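Local coordinates for protein aminoglycoside N(3)-acetyltransferase, AAC(3)-IVa (Escherichia coli, PDB 6MN3) that transfers an acetyl group from acetyl-CoA to the 3-amino group of 2-deoxystreptamine aminoglycosides, probably giving resistance to gentamicin, kanamycin, tobramycin, neomycin and apramycin, at residues 130-135 against 155-160; 147-152 against 196-201; 208-211 against 216-219; 241-246 against 250-255. All coordinates share one frame; numbering follows the deposited sequence.

Contact 1 is the deeply buried one, a meeting of apolar side chains from two helices, whereas contacts 2, 3 and 4 are each only partly buried and rely on polar groups or metal. Contacts 2 and 3 share one polar network: Asp199 of contact 2 makes a salt bridge with Arg219 of the hairpin in contact 3, and His149 reaches Gln208 of the same hairpin at the edge of the mixed sheet. Contact 4 lies farthest out, its centre about 22 Å from the centre of the chain, and is organised round zinc. Its Phe241 packs on Trp201 of contact 2 and on Leu155 and Glu159 of contact 1, while Leu155 also touches Ala198 of contact 2.

Contact 1: 130-135 against 155-160; sequences SPVARV and LHLAEL
Leu157 carries the whole of its helix's side of this contact, pushing its isobutyl group between Val132 and Ala133 of the facing helix. The apolar contacts come first. Val132 CG1 lies alongside the base of the leucine, 3.8 Å from Leu157 CB, and the two side chains slide past one another in opposite directions. With CG anti to the backbone N (chi1 161°), Leu157 sends both methyls over the helix 131-137 surface: CD1 rests 4.1 Å from Ala133 CB, and CD2 lies 3.8 Å from Ala133 CA. Against the backbone, Leu157 CD2 also touches Val132 O at 3.6 Å.

The polar side chains stand apart from this interface. On another side of helix 154-161, His156 ND1 gives a weak hydrogen bond to Glu159 OE1, and His156 touches Cys192, an arrangement resembling a Cys-His-Glu triad, though that role is unconfirmed. Val132 also packs on Leu28 of strand 26-31, and Leu157 on Val227 of helix 223-236, so the contact belongs to the interior between sheet and helices. No hydrogen bond joins the two segments; the fit rests on the shapes of Leu157, Val132 and Ala133 and on the exclusion of water.

Contact 2: 147-152 against 196-201; sequences VGHDAN and ALADRW
The 3-10 turn 149-151 comes up against the beginning of helix 197-204, the backbones being nearest where His149 CA lies 5.1 Å from Ala196 CA. From there the His149 side chain does nearly all the work. Its CB sits over Ala196 CA, and CG is anti to the carbonyl carbon (chi1 -84°), which carries the imidazole along the helix toward Ala198 and Asp199. Ala198 CB covers one face of the ring, offset toward the rim and 4.2 Å from His149 ND1. Asp199 comes instead to the ring edge, near its plane, with OD1 3.4 Å from His149 CD2; the two side chains cross at about a right angle, and the carboxylate is turned 62° from the ring.

Both ring nitrogens are engaged. Asn152 ND2 donates to His149 ND1 over 3.1 Å, a fairly straight bond lying close to the imidazole plane, while His149 NE2 pairs with Gln208 OE1 of the neighbouring strand. Asp199 OD1 has its own stronger partners, a salt bridge to Arg219 NH1 and a hydrogen bond from Gln208 NE2. With ND1 accepting, the proton probably sits on NE2, where it can be given to Gln208. The bonds at the two nitrogens thus fix the rotation of the ring, tying the loop after strand 141-145 to the hairpin while the helix covers a face.

Contact 3: 208-211 against 216-219; sequences QKEG and AFAR
The Phe217 ring meets Glu210 edge-on: Glu210 CD comes to 3.7 Å from Phe217 CZ near the ring plane, with carboxylate and ring turned 77° apart. Farther round the rim, beside CE1 and also near the ring plane, is NH1 of Arg219, whose guanidinium has Phe217 CE1 over the centre of one face. These groups decorate one side of the antiparallel beta hairpin 208-213/216-222, which forms one border of the mixed sheet. A third flat group, the Gln208 amide, lies against the aliphatic part of Arg219, its NE2 3.4 Å from Arg219 CD and its plane 71° from the guanidinium.

Glu210 and Arg219 form a non-hydrogen-bonded pair, and their side chains run side by side in the same direction, with Glu210 CG 3.9 Å from Arg219 CG. Their charged ends do not meet. Glu210 OE2 instead takes a hydrogen bond on its anti lone pair from Gln208 NE2, at 2.6 Å, and Arg219 NH1 has Asp199 OD1 on helix 197-204 as its partner.

Next along the ladder comes the hydrogen-bonded pair, Gly211 with Ala218. Gly211 N reaches Ala218 O over 3.2 Å, and in return Ala218 N points at Gly211 O over 2.8 Å, nearly in line with that carbonyl.

Contact 4: 241-246 against 250-255; sequences FLHPPE and EECDAA. With ZN (zinc ion), chain D.
His243 and Cys252 face each other across a zinc ion that both bind, His243 ND1 at 2.2 Å from zinc and Cys252 SG at 2.4 Å. The sulfur does not sit over the imidazole. It lies at the ring edge, 83° off the ring normal, on the side where ND1 meets the metal. A second link comes from the backbone: His243 N donates to Cys252 SG over 3.2 Å, with an almost straight N-H...S angle of 172°. The sulfur is therefore gripped by metal and amide together, and the amide probably draws off some of the negative charge of a zinc-bound thiolate. One residue thus offers the cysteine both its ring nitrogen, by way of the zinc, and its backbone N-H.

Flanking this pair, Leu242 turns its CD2 toward the helix and meets Ala255 CB at 4.1 Å; both also pack on Tyr166. On the other flank the Asp253 side chain, its CG anti to the carbonyl carbon (chi1 -72°), reaches across toward the 241-246 loop until OD1 lies 3.9 Å from Pro245 CA. That oxygen is buried there without any polar partner in the model.

Cys249, three residues before Cys252, and Cys191, from a distant loop, complete the zinc coordination. A Cys-x-x-Cys pair leading into a helix, joined by a further cysteine and a histidine, is characteristic of a tetrahedral zinc site with three cysteines and one histidine, which here ties the C-terminal helix 250-257 to the preceding loop and to Cys191.

Contact 1: 130-135 against 155-160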
loop_
_atom_site.group_PDB
_atom_site.type_symbol
_atom_site.label_atom_id
_atom_site.label_comp_id
_atom_site.label_asym_id
_atom_site.label_seq_id
_atom_site.Cartn_x
_atom_site.Cartn_y
_atom_site.Cartn_z
ATOM N N SER A 130 6.167 7.325 8.455
ATOM C CA SER A 130 4.915 7.261 7.721
ATOM C C SER A 130 4.095 6.062 8.175
ATOM O O SER A 130 4.616 5.150 8.824
ATOM C CB SER A 130 5.192 7.171 6.215
ATOM O OG SER A 130 5.889 5.982 5.896
ATOM N N PRO A 131 2.793 6.041 7.871
ATOM C CA PRO A 131 1.977 4.871 8.238
ATOM C C PRO A 131 2.539 3.548 7.748
ATOM O O PRO A 131 2.413 2.536 8.450
ATOM C CB PRO A 131 0.622 5.182 7.587
ATOM C CG PRO A 131 0.556 6.662 7.579
ATOM C CD PRO A 131 1.964 7.143 7.347
ATOM N N VAL A 132 3.162 3.522 6.567
ATOM C CA VAL A 132 3.716 2.277 6.048
ATOM C C VAL A 132 4.862 1.775 6.917
ATOM O O VAL A 132 5.154 0.573 6.918
ATOM C CB VAL A 132 4.161 2.454 4.582
ATOM C CG1 VAL A 132 5.532 3.107 4.501
ATOM C CG2 VAL A 132 4.157 1.117 3.860
ATOM N N ALA A 133 5.514 2.661 7.669
ATOM C CA ALA A 133 6.533 2.219 8.612
ATOM C C ALA A 133 5.926 1.811 9.947
ATOM O O ALA A 133 6.469 0.931 10.625
ATOM C CB ALA A 133 7.573 3.320 8.820
ATOM N N ARG A 134 4.809 2.432 10.339
ATOM C CA ARG A 134 4.135 2.031 11.570
ATOM C C ARG A 134 3.521 0.642 11.444
ATOM O O ARG A 134 3.442 -0.088 12.436
ATOM C CB ARG A 134 3.073 3.063 11.948
ATOM C CG ARG A 134 3.627 4.468 12.147
ATOM C CD ARG A 134 4.552 4.528 13.356
ATOM N NE ARG A 134 5.755 5.314 13.091
ATOM C CZ ARG A 134 6.128 6.376 13.796
ATOM N NH1 ARG A 134 5.386 6.797 14.812
ATOM N NH2 ARG A 134 7.238 7.030 13.478
ATOM N N VAL A 135 3.089 0.259 10.242
ATOM C CA VAL A 135 2.662 -1.117 10.016
ATOM C C VAL A 135 3.849 -2.067 10.137
ATOM O O VAL A 135 3.736 -3.160 10.706
ATOM C CB VAL A 135 1.972 -1.238 8.644
ATOM C CG1 VAL A 135 1.794 -2.700 8.254
ATOM C CG2 VAL A 135 0.630 -0.513 8.654
ATOM N N LEU A 155 7.623 -1.316 -0.344
ATOM C CA LEU A 155 8.894 -1.328 -1.060
ATOM C C LEU A 155 9.508 0.065 -1.137
ATOM O O LEU A 155 10.736 0.202 -1.092
ATOM C CB LEU A 155 8.701 -1.907 -2.461
ATOM C CG LEU A 155 8.555 -3.429 -2.505
ATOM C CD1 LEU A 155 8.304 -3.915 -3.923
ATOM C CD2 LEU A 155 9.789 -4.099 -1.914
ATOM N N HIS A 156 8.678 1.106 -1.248
ATOM C CA HIS A 156 9.201 2.469 -1.221
ATOM C C HIS A 156 9.851 2.779 0.121
ATOM O O HIS A 156 10.852 3.502 0.185
ATOM C CB HIS A 156 8.083 3.468 -1.515
ATOM C CG HIS A 156 7.782 3.628 -2.971
ATOM N ND1 HIS A 156 8.693 4.144 -3.868
ATOM C CD2 HIS A 156 6.668 3.345 -3.688
ATOM C CE1 HIS A 156 8.154 4.170 -5.073
ATOM N NE2 HIS A 156 6.925 3.691 -4.991
ATOM N N LEU A 157 9.288 2.245 1.207
ATOM C CA LEU A 157 9.916 2.392 2.514
ATOM C C LEU A 157 11.280 1.714 2.540
ATOM O O LEU A 157 12.223 2.219 3.160
ATOM C CB LEU A 157 9.002 1.815 3.597
ATOM C CG LEU A 157 9.612 1.463 4.957
ATOM C CD1 LEU A 157 10.101 2.712 5.682
ATOM C CD2 LEU A 157 8.607 0.704 5.810
ATOM N N ALA A 158 11.404 0.572 1.858
ATOM C CA ALA A 158 12.675 -0.142 1.829
ATOM C C ALA A 158 13.745 0.665 1.106
ATOM O O ALA A 158 14.911 0.663 1.515
ATOM C CB ALA A 158 12.492 -1.508 1.172
ATOM N N GLU A 159 13.368 1.359 0.028
ATOM C CA GLU A 159 14.320 2.227 -0.658
ATOM C C GLU A 159 14.848 3.305 0.278
ATOM O O GLU A 159 16.049 3.602 0.284
ATOM C CB GLU A 159 13.665 2.873 -1.877
ATOM C CG GLU A 159 13.226 1.909 -2.960
ATOM C CD GLU A 159 12.460 2.608 -4.065
ATOM O OE1 GLU A 159 11.467 3.299 -3.755
ATOM O OE2 GLU A 159 12.857 2.476 -5.242
ATOM N N LEU A 160 13.963 3.900 1.077
ATOM C CA LEU A 160 14.380 4.982 1.962
ATOM C C LEU A 160 15.250 4.464 3.099
ATOM O O LEU A 160 16.208 5.130 3.506
ATOM C CB LEU A 160 13.152 5.711 2.503
ATOM C CG LEU A 160 12.488 6.623 1.471
ATOM C CD1 LEU A 160 11.179 7.178 1.997
ATOM C CD2 LEU A 160 13.435 7.746 1.078
#

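Contact 2: 147-152 against 196-201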
loop_
_atom_site.group_PDB
_atom_site.type_symbol
_atom_site.label_atom_id
_atom_site.label_comp_id
_atom_site.label_asym_id
_atom_site.label_seq_id
_atom_site.Cartn_x
_atom_site.Cartn_y
_atom_site.Cartn_z
ATOM N N VAL A 147 -3.585 -6.784 -7.355
ATOM C CA VAL A 147 -2.558 -5.894 -7.878
ATOM C C VAL A 147 -1.204 -6.562 -7.680
ATOM O O VAL A 147 -1.041 -7.457 -6.849
ATOM C CB VAL A 147 -2.571 -4.503 -7.204
ATOM C CG1 VAL A 147 -3.888 -3.789 -7.460
ATOM C CG2 VAL A 147 -2.303 -4.628 -5.709
ATOM N N GLY A 148 -0.228 -6.112 -8.466
ATOM C CA GLY A 148 1.128 -6.608 -8.374
ATOM C C GLY A 148 1.940 -5.861 -7.335
ATOM O O GLY A 148 1.426 -5.069 -6.543
ATOM N N HIS A 149 3.245 -6.123 -7.347
ATOM C CA HIS A 149 4.134 -5.476 -6.392
ATOM C C HIS A 149 4.439 -4.030 -6.751
ATOM O O HIS A 149 5.015 -3.315 -5.924
ATOM C CB HIS A 149 5.435 -6.269 -6.262
ATOM C CG HIS A 149 5.343 -7.414 -5.304
ATOM N ND1 HIS A 149 5.448 -7.251 -3.939
ATOM C CD2 HIS A 149 5.139 -8.736 -5.511
ATOM C CE1 HIS A 149 5.320 -8.425 -3.347
ATOM N NE2 HIS A 149 5.130 -9.343 -4.278
ATOM N N ASP A 150 4.066 -3.581 -7.951
ATOM C CA ASP A 150 4.230 -2.175 -8.295
ATOM C C ASP A 150 3.389 -1.272 -7.405
ATOM O O ASP A 150 3.664 -0.070 -7.324
ATOM C CB ASP A 150 3.875 -1.945 -9.766
ATOM C CG ASP A 150 2.446 -2.330 -10.090
ATOM O OD1 ASP A 150 1.875 -3.175 -9.370
ATOM O OD2 ASP A 150 1.893 -1.786 -11.069
ATOM N N ALA A 151 2.377 -1.822 -6.738
ATOM C CA ALA A 151 1.578 -1.089 -5.767
ATOM C C ALA A 151 1.996 -1.370 -4.330
ATOM O O ALA A 151 1.404 -0.804 -3.405
ATOM C CB ALA A 151 0.094 -1.419 -5.947
ATOM N N ASN A 152 2.994 -2.232 -4.121
ATOM C CA ASN A 152 3.483 -2.542 -2.782
ATOM C C ASN A 152 4.229 -1.347 -2.201
ATOM O O ASN A 152 5.454 -1.253 -2.323
ATOM C CB ASN A 152 4.387 -3.777 -2.814
ATOM C CG ASN A 152 4.677 -4.326 -1.430
ATOM O OD1 ASN A 152 4.372 -3.694 -0.419
ATOM N ND2 ASN A 152 5.271 -5.515 -1.379
ATOM N N ALA A 196 8.107 -5.657 -9.459
ATOM C CA ALA A 196 7.691 -7.037 -9.678
ATOM C C ALA A 196 8.823 -8.030 -9.448
ATOM O O ALA A 196 8.560 -9.231 -9.324
ATOM C CB ALA A 196 7.133 -7.197 -11.092
ATOM N N LEU A 197 10.075 -7.561 -9.398
ATOM C CA LEU A 197 11.182 -8.447 -9.050
ATOM C C LEU A 197 11.002 -9.042 -7.660
ATOM O O LEU A 197 11.388 -10.192 -7.419
ATOM C CB LEU A 197 12.508 -7.690 -9.126
ATOM C CG LEU A 197 12.954 -7.165 -10.490
ATOM C CD1 LEU A 197 14.211 -6.323 -10.341
ATOM C CD2 LEU A 197 13.182 -8.313 -11.458
ATOM N N ALA A 198 10.417 -8.277 -6.735
ATOM C CA ALA A 198 10.200 -8.770 -5.381
ATOM C C ALA A 198 9.307 -10.000 -5.352
ATOM O O ALA A 198 9.392 -10.790 -4.405
ATOM C CB ALA A 198 9.599 -7.664 -4.512
ATOM N N ASP A 199 8.457 -10.183 -6.366
ATOM C CA ASP A 199 7.592 -11.356 -6.406
ATOM C C ASP A 199 8.412 -12.640 -6.396
ATOM O O ASP A 199 8.155 -13.549 -5.599
ATOM C CB ASP A 199 6.687 -11.297 -7.636
ATOM C CG ASP A 199 5.489 -12.213 -7.519
ATOM O OD1 ASP A 199 4.566 -11.885 -6.747
ATOM O OD2 ASP A 199 5.471 -13.264 -8.194
ATOM N N ARG A 200 9.419 -12.725 -7.268
ATOM C CA ARG A 200 10.256 -13.919 -7.293
ATOM C C ARG A 200 11.140 -14.000 -6.054
ATOM O O ARG A 200 11.355 -15.090 -5.512
ATOM C CB ARG A 200 11.107 -13.947 -8.560
ATOM C CG ARG A 200 11.904 -15.231 -8.724
ATOM C CD ARG A 200 13.058 -15.051 -9.694
ATOM N NE ARG A 200 12.597 -14.925 -11.072
ATOM C CZ ARG A 200 13.142 -14.111 -11.969
ATOM N NH1 ARG A 200 14.167 -13.344 -11.632
ATOM N NH2 ARG A 200 12.658 -14.060 -13.201
ATOM N N TRP A 201 11.660 -12.862 -5.590
ATOM C CA TRP A 201 12.466 -12.857 -4.372
ATOM C C TRP A 201 11.696 -13.461 -3.204
ATOM O O TRP A 201 12.215 -14.316 -2.478
ATOM C CB TRP A 201 12.902 -11.432 -4.029
ATOM C CG TRP A 201 13.721 -10.751 -5.075
ATOM C CD1 TRP A 201 14.405 -11.340 -6.100
ATOM C CD2 TRP A 201 13.948 -9.343 -5.198
ATOM N NE1 TRP A 201 15.042 -10.383 -6.853
ATOM C CE2 TRP A 201 14.777 -9.148 -6.319
ATOM C CE3 TRP A 201 13.528 -8.227 -4.467
ATOM C CZ2 TRP A 201 15.194 -7.884 -6.729
ATOM C CZ3 TRP A 201 13.943 -6.972 -4.875
ATOM C CH2 TRP A 201 14.767 -6.812 -5.995
#

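Contact 3: 208-211 against 216-219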
loop_
_atom_site.group_PDB
_atom_site.type_symbol
_atom_site.label_atom_id
_atom_site.label_comp_id
_atom_site.label_asym_id
_atom_site.label_seq_id
_atom_site.Cartn_x
_atom_site.Cartn_y
_atom_site.Cartn_z
ATOM N N GLN A 208 5.961 -15.472 0.577
ATOM C CA GLN A 208 4.756 -14.910 -0.017
ATOM C C GLN A 208 3.706 -16.005 -0.127
ATOM O O GLN A 208 3.933 -17.026 -0.786
ATOM C CB GLN A 208 5.055 -14.301 -1.388
ATOM C CG GLN A 208 3.823 -13.872 -2.163
ATOM C CD GLN A 208 4.169 -13.152 -3.453
ATOM O OE1 GLN A 208 4.449 -11.954 -3.453
ATOM N NE2 GLN A 208 4.147 -13.882 -4.565
ATOM N N LYS A 209 2.571 -15.797 0.533
ATOM C CA LYS A 209 1.428 -16.687 0.404
ATOM C C LYS A 209 0.555 -16.226 -0.754
ATOM O O LYS A 209 0.336 -15.026 -0.945
ATOM C CB LYS A 209 0.619 -16.717 1.700
ATOM C CG LYS A 209 1.069 -17.793 2.673
ATOM C CD LYS A 209 1.147 -17.265 4.091
ATOM C CE LYS A 209 1.702 -18.322 5.033
ATOM N NZ LYS A 209 1.800 -17.826 6.433
ATOM N N GLU A 210 0.069 -17.182 -1.534
ATOM C CA GLU A 210 -0.709 -16.885 -2.727
ATOM C C GLU A 210 -1.990 -17.700 -2.719
ATOM O O GLU A 210 -2.007 -18.847 -2.261
ATOM C CB GLU A 210 0.085 -17.178 -4.004
ATOM C CG GLU A 210 1.376 -16.391 -4.128
ATOM C CD GLU A 210 2.139 -16.726 -5.393
ATOM O OE1 GLU A 210 1.745 -17.684 -6.091
ATOM O OE2 GLU A 210 3.131 -16.029 -5.690
ATOM N N GLY A 211 -3.058 -17.100 -3.229
ATOM C CA GLY A 211 -4.343 -17.747 -3.291
ATOM C C GLY A 211 -5.412 -16.809 -3.803
ATOM O O GLY A 211 -5.158 -15.637 -4.099
ATOM N N ALA A 216 -9.886 -12.586 -7.518
ATOM C CA ALA A 216 -8.581 -11.959 -7.646
ATOM C C ALA A 216 -7.461 -12.895 -7.219
ATOM O O ALA A 216 -7.609 -13.680 -6.278
ATOM C CB ALA A 216 -8.518 -10.680 -6.811
ATOM N N PHE A 217 -6.344 -12.809 -7.933
ATOM C CA PHE A 217 -5.085 -13.365 -7.458
ATOM C C PHE A 217 -4.582 -12.508 -6.301
ATOM O O PHE A 217 -4.322 -11.313 -6.473
ATOM C CB PHE A 217 -4.076 -13.399 -8.607
ATOM C CG PHE A 217 -2.725 -13.938 -8.227
ATOM C CD1 PHE A 217 -1.598 -13.137 -8.309
ATOM C CD2 PHE A 217 -2.578 -15.250 -7.809
ATOM C CE1 PHE A 217 -0.352 -13.631 -7.966
ATOM C CE2 PHE A 217 -1.334 -15.749 -7.467
ATOM C CZ PHE A 217 -0.221 -14.937 -7.546
ATOM N N ALA A 218 -4.471 -13.102 -5.117
ATOM C CA ALA A 218 -4.091 -12.372 -3.917
ATOM C C ALA A 218 -2.723 -12.826 -3.433
ATOM O O ALA A 218 -2.396 -14.015 -3.488
ATOM C CB ALA A 218 -5.123 -12.558 -2.804
ATOM N N ARG A 219 -1.929 -11.871 -2.954
ATOM C CA ARG A 219 -0.603 -12.145 -2.422
ATOM C C ARG A 219 -0.500 -11.544 -1.032
ATOM O O ARG A 219 -0.899 -10.395 -0.819
ATOM C CB ARG A 219 0.488 -11.583 -3.336
ATOM C CG ARG A 219 0.832 -12.508 -4.489
ATOM C CD ARG A 219 1.678 -11.814 -5.534
ATOM N NE ARG A 219 0.880 -10.973 -6.415
ATOM C CZ ARG A 219 1.232 -10.648 -7.654
ATOM N NH1 ARG A 219 2.371 -11.100 -8.161
ATOM N NH2 ARG A 219 0.444 -9.876 -8.387
#

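Contact 4: 241-246 against 250-255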
loop_
_atom_site.group_PDB
_atom_site.type_symbol
_atom_site.label_atom_id
_atom_site.label_comp_id
_atom_site.label_asym_id
_atom_site.label_seq_id
_atom_site.Cartn_x
_atom_site.Cartn_y
_atom_site.Cartn_z
ATOM N N PHE A 241 15.810 -1.381 -8.628
ATOM C CA PHE A 241 14.449 -1.067 -9.035
ATOM C C PHE A 241 14.382 -0.112 -10.221
ATOM O O PHE A 241 13.279 0.253 -10.640
ATOM C CB PHE A 241 13.676 -0.466 -7.856
ATOM C CG PHE A 241 13.415 -1.438 -6.739
ATOM C CD1 PHE A 241 13.103 -2.760 -7.011
ATOM C CD2 PHE A 241 13.474 -1.027 -5.418
ATOM C CE1 PHE A 241 12.857 -3.654 -5.985
ATOM C CE2 PHE A 241 13.230 -1.916 -4.388
ATOM C CZ PHE A 241 12.922 -3.232 -4.672
ATOM N N LEU A 242 15.522 0.303 -10.766
ATOM C CA LEU A 242 15.563 1.258 -11.867
ATOM C C LEU A 242 15.682 0.521 -13.192
ATOM O O LEU A 242 16.547 -0.350 -13.351
ATOM C CB LEU A 242 16.733 2.230 -11.707
ATOM C CG LEU A 242 16.656 3.259 -10.579
ATOM C CD1 LEU A 242 17.656 4.376 -10.832
ATOM C CD2 LEU A 242 15.244 3.812 -10.437
ATOM N N HIS A 243 14.814 0.869 -14.136
ATOM C CA HIS A 243 14.942 0.340 -15.483
ATOM C C HIS A 243 16.291 0.749 -16.065
ATOM O O HIS A 243 16.728 1.890 -15.870
ATOM C CB HIS A 243 13.814 0.857 -16.378
ATOM C CG HIS A 243 12.639 -0.064 -16.465
ATOM N ND1 HIS A 243 11.455 0.177 -15.803
ATOM C CD2 HIS A 243 12.462 -1.221 -17.146
ATOM C CE1 HIS A 243 10.600 -0.794 -16.068
ATOM N NE2 HIS A 243 11.187 -1.655 -16.880
ATOM N N PRO A 244 16.981 -0.142 -16.772
ATOM C CA PRO A 244 18.221 0.256 -17.422
ATOM C C PRO A 244 17.939 1.271 -18.511
ATOM O O PRO A 244 16.816 1.337 -19.048
ATOM C CB PRO A 244 18.762 -1.059 -17.998
ATOM C CG PRO A 244 17.573 -1.938 -18.125
ATOM C CD PRO A 244 16.672 -1.566 -16.986
ATOM N N PRO A 245 18.926 2.097 -18.864
ATOM C CA PRO A 245 18.722 3.058 -19.961
ATOM C C PRO A 245 18.386 2.398 -21.287
ATOM O O PRO A 245 17.844 3.067 -22.176
ATOM C CB PRO A 245 20.063 3.807 -20.028
ATOM C CG PRO A 245 20.678 3.611 -18.674
ATOM C CD PRO A 245 20.247 2.248 -18.231
ATOM N N GLU A 246 18.690 1.107 -21.448
ATOM C CA GLU A 246 18.304 0.395 -22.661
ATOM C C GLU A 246 16.788 0.356 -22.812
ATOM O O GLU A 246 16.250 0.655 -23.886
ATOM C CB GLU A 246 18.882 -1.021 -22.641
ATOM C CG GLU A 246 18.162 -2.005 -23.552
ATOM C CD GLU A 246 18.420 -1.741 -25.025
ATOM O OE1 GLU A 246 17.649 -0.975 -25.644
ATOM O OE2 GLU A 246 19.397 -2.298 -25.564
ATOM N N GLU A 250 11.065 6.586 -19.303
ATOM C CA GLU A 250 11.110 8.009 -18.989
ATOM C C GLU A 250 11.012 8.257 -17.489
ATOM O O GLU A 250 11.644 9.184 -16.972
ATOM C CB GLU A 250 9.989 8.742 -19.726
ATOM C CG GLU A 250 10.318 10.178 -20.098
ATOM C CD GLU A 250 9.441 10.700 -21.220
ATOM O OE1 GLU A 250 9.267 11.933 -21.318
ATOM O OE2 GLU A 250 8.926 9.876 -22.005
ATOM N N GLU A 251 10.233 7.442 -16.777
ATOM C CA GLU A 251 10.068 7.636 -15.342
ATOM C C GLU A 251 11.283 7.159 -14.555
ATOM O O GLU A 251 11.548 7.674 -13.462
ATOM C CB GLU A 251 8.809 6.915 -14.858
ATOM C CG GLU A 251 8.013 7.683 -13.816
ATOM C CD GLU A 251 6.548 7.288 -13.794
ATOM O OE1 GLU A 251 5.963 7.226 -12.693
ATOM O OE2 GLU A 251 5.981 7.042 -14.881
ATOM N N CYS A 252 12.028 6.190 -15.086
ATOM C CA CYS A 252 13.198 5.662 -14.392
ATOM C C CYS A 252 14.463 6.449 -14.704
ATOM O O CYS A 252 15.268 6.705 -13.802
ATOM C CB CYS A 252 13.404 4.188 -14.749
ATOM S SG CYS A 252 12.560 3.035 -13.645
ATOM N N ASP A 253 14.659 6.839 -15.965
ATOM C CA ASP A 253 15.831 7.629 -16.318
ATOM C C ASP A 253 15.841 8.983 -15.619
ATOM O O ASP A 253 16.915 9.567 -15.438
ATOM C CB ASP A 253 15.903 7.817 -17.834
ATOM C CG ASP A 253 16.283 6.541 -18.561
ATOM O OD1 ASP A 253 16.639 5.553 -17.881
ATOM O OD2 ASP A 253 16.226 6.524 -19.809
ATOM N N ALA A 254 14.673 9.492 -15.222
ATOM C CA ALA A 254 14.630 10.727 -14.444
ATOM C C ALA A 254 15.235 10.524 -13.060
ATOM O O ALA A 254 15.939 11.404 -12.549
ATOM C CB ALA A 254 13.192 11.231 -14.335
ATOM N N ALA A 255 14.972 9.371 -12.439
ATOM C CA ALA A 255 15.571 9.081 -11.141
ATOM C C ALA A 255 17.073 8.867 -11.266
ATOM O O ALA A 255 17.838 9.252 -10.372
ATOM C CB ALA A 255 14.902 7.857 -10.514
HETATM ZN ZN ZN D . 11.167 2.298 -15.390
#